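Local coordinates for protein mannose-6-phosphate isomerase (Helicobacter pylori, PDB 2QH5) that probably makes GDP-mannose from mannose 1-phosphate and GTP through this N-terminal nucleotidyltransferase domain of a type 2 mannose-6-phosphate isomerase, at residues E69-N72 against E73-N76. Residues are numbered along the deposited sequence; the frame is centred on the assembly and turned at random.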
ATOM      1  N   GLU A  69      -9.181 -17.683  -2.812  1.00 83.12           N
ATOM      2  CA  GLU A  69      -7.771 -17.879  -3.149  1.00 80.94           C
ATOM      3  C   GLU A  69      -6.831 -17.922  -1.951  1.00 82.05           C
ATOM      4  O   GLU A  69      -5.688 -18.361  -2.070  1.00 82.69           O
ATOM      5  CB  GLU A  69      -7.315 -16.830  -4.155  1.00 75.43           C
ATOM      6  CG  GLU A  69      -7.742 -17.174  -5.557  1.00 77.53           C
ATOM      7  CD  GLU A  69      -7.428 -16.088  -6.556  1.00 78.36           C
ATOM      8  OE1 GLU A  69      -8.193 -15.953  -7.529  1.00 77.16           O
ATOM      9  OE2 GLU A  69      -6.426 -15.369  -6.371  1.00 83.46           O
ATOM     10  N   ILE A  70      -7.316 -17.467  -0.802  1.00 86.92           N
ATOM     11  CA  ILE A  70      -6.535 -17.508   0.430  1.00 92.45           C
ATOM     12  C   ILE A  70      -7.190 -18.382   1.502  1.00 97.94           C
ATOM     13  O   ILE A  70      -6.979 -18.176   2.699  1.00 99.17           O
ATOM     14  CB  ILE A  70      -6.245 -16.086   0.997  1.00 91.65           C
ATOM     15  CG1 ILE A  70      -7.544 -15.318   1.257  1.00 92.79           C
ATOM     16  CG2 ILE A  70      -5.334 -15.313   0.057  1.00 87.95           C
ATOM     17  CD1 ILE A  70      -7.439 -14.306   2.374  1.00 95.07           C
ATOM     18  N   LYS A  71      -7.976 -19.362   1.067  1.00103.29           N
ATOM     19  CA  LYS A  71      -8.613 -20.297   1.990  1.00106.96           C
ATOM     20  C   LYS A  71      -7.580 -21.249   2.595  1.00108.34           C
ATOM     21  O   LYS A  71      -7.666 -21.599   3.773  1.00108.09           O
ATOM     22  CB  LYS A  71      -9.734 -21.075   1.290  1.00108.61           C
ATOM     23  CG  LYS A  71     -10.687 -21.839   2.221  1.00109.94           C
ATOM     24  CD  LYS A  71     -11.674 -20.918   2.942  1.00108.50           C
ATOM     25  CE  LYS A  71     -11.237 -20.605   4.372  1.00106.87           C
ATOM     26  NZ  LYS A  71     -12.121 -19.597   5.022  1.00104.29           N
ATOM     27  N   ASN A  72      -6.604 -21.647   1.781  1.00111.74           N
ATOM     28  CA  ASN A  72      -5.478 -22.470   2.232  1.00116.24           C
ATOM     29  C   ASN A  72      -4.568 -21.735   3.218  1.00118.50           C
ATOM     30  O   ASN A  72      -4.018 -22.343   4.140  1.00119.53           O
ATOM     31  CB  ASN A  72      -4.637 -22.935   1.035  1.00115.69           C
ATOM     32  CG  ASN A  72      -5.185 -24.192   0.373  1.00118.26           C
ATOM     33  OD1 ASN A  72      -6.228 -24.721   0.764  1.00120.63           O
ATOM     34  ND2 ASN A  72      -4.474 -24.677  -0.639  1.00116.67           N
ATOM     35  N   GLU A  73      -4.431 -20.426   3.016  1.00119.06           N
ATOM     36  CA  GLU A  73      -3.419 -19.618   3.695  1.00118.35           C
ATOM     37  C   GLU A  73      -3.793 -19.171   5.119  1.00117.82           C
ATOM     38  O   GLU A  73      -2.908 -18.895   5.931  1.00116.34           O
ATOM     39  CB  GLU A  73      -3.057 -18.404   2.834  1.00118.67           C
ATOM     40  CG  GLU A  73      -2.984 -18.673   1.326  1.00121.62           C
ATOM     41  CD  GLU A  73      -1.635 -19.200   0.862  1.00126.70           C
ATOM     42  OE1 GLU A  73      -0.655 -19.128   1.634  1.00129.67           O
ATOM     43  OE2 GLU A  73      -1.552 -19.682  -0.291  1.00128.89           O
ATOM     44  N   ILE A  74      -5.091 -19.094   5.416  1.00118.95           N
ATOM     45  CA  ILE A  74      -5.552 -18.700   6.754  1.00120.24           C
ATOM     46  C   ILE A  74      -5.378 -19.842   7.763  1.00122.51           C
ATOM     47  O   ILE A  74      -6.310 -20.609   8.031  1.00124.19           O
ATOM     48  CB  ILE A  74      -7.028 -18.214   6.760  1.00119.68           C
ATOM     49  CG1 ILE A  74      -7.266 -17.176   5.662  1.00118.15           C
ATOM     50  CG2 ILE A  74      -7.401 -17.621   8.126  1.00119.69           C
ATOM     51  CD1 ILE A  74      -8.732 -16.964   5.318  1.00117.75           C
ATOM     52  N   LYS A  75      -4.168 -19.956   8.305  1.00122.87           N
ATOM     53  CA  LYS A  75      -3.878 -20.925   9.355  1.00122.60           C
ATOM     54  C   LYS A  75      -3.718 -20.177  10.670  1.00120.41           C
ATOM     55  O   LYS A  75      -2.626 -19.690  10.987  1.00120.96           O
ATOM     56  CB  LYS A  75      -2.616 -21.737   9.033  1.00124.59           C
ATOM     57  CG  LYS A  75      -2.654 -22.464   7.688  1.00128.37           C
ATOM     58  CD  LYS A  75      -1.934 -23.809   7.746  1.00132.61           C
ATOM     59  CE  LYS A  75      -2.815 -24.887   8.382  1.00133.70           C
ATOM     60  NZ  LYS A  75      -2.136 -26.213   8.456  1.00133.26           N
ATOM     61  N   ASN A  76      -4.821 -20.076  11.413  1.00117.34           N
ATOM     62  CA  ASN A  76      -4.913 -19.276  12.647  1.00114.75           C
ATOM     63  C   ASN A  76      -4.700 -17.766  12.444  1.00110.41           C
ATOM     64  O   ASN A  76      -4.546 -17.019  13.414  1.00108.83           O
ATOM     65  CB  ASN A  76      -3.983 -19.817  13.750  1.00117.17           C
ATOM     66  CG  ASN A  76      -4.555 -21.037  14.467  1.00120.73           C
ATOM     67  OD1 ASN A  76      -5.697 -21.442  14.233  1.00121.88           O
ATOM     68  ND2 ASN A  76      -3.754 -21.624  15.353  1.00121.20           N
TER
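The carbonyl oxygen of I70 takes two weak backbone bonds, one from N of E73 and one from N of I74, each 3.4 Å long. Both are well bent, with N-H...O angles of 132° and 140°. CG1 of I74 lies almost straight ahead of the same oxygen, 3.1 Å from I70 O, with CD1 farther off the line. CG1 of I74 stands anti to its own carbonyl carbon (chi1 -49°), which brings the longer branch in front of this oxygen and carries its CD1 to 4.2 Å from CD1 of I70. The two isoleucines thus meet through their CD1 methyls, the side chains running at a slant to one another. These residues lie in the loop that leads from helix 63-69 to strand 78-84, a helix-to-strand connection in the GT-A-type nucleotidyltransferase domain. Here I74 is the centre of an inverse gamma turn, its flanks joined by a weak bond of 2.9 Å from K75 N to E73 O. CG of E73 lies 3.8 Å from CA of I70. The E73 side chain touches E41, F44 and K45 of helix 39-48, while OE2 forms a long, weak ion pair with K37. I70 reaches F40 on that same helix. Farther along, CG of the exposed K75 lies 3.8 Å from the carbonyl oxygen of N72.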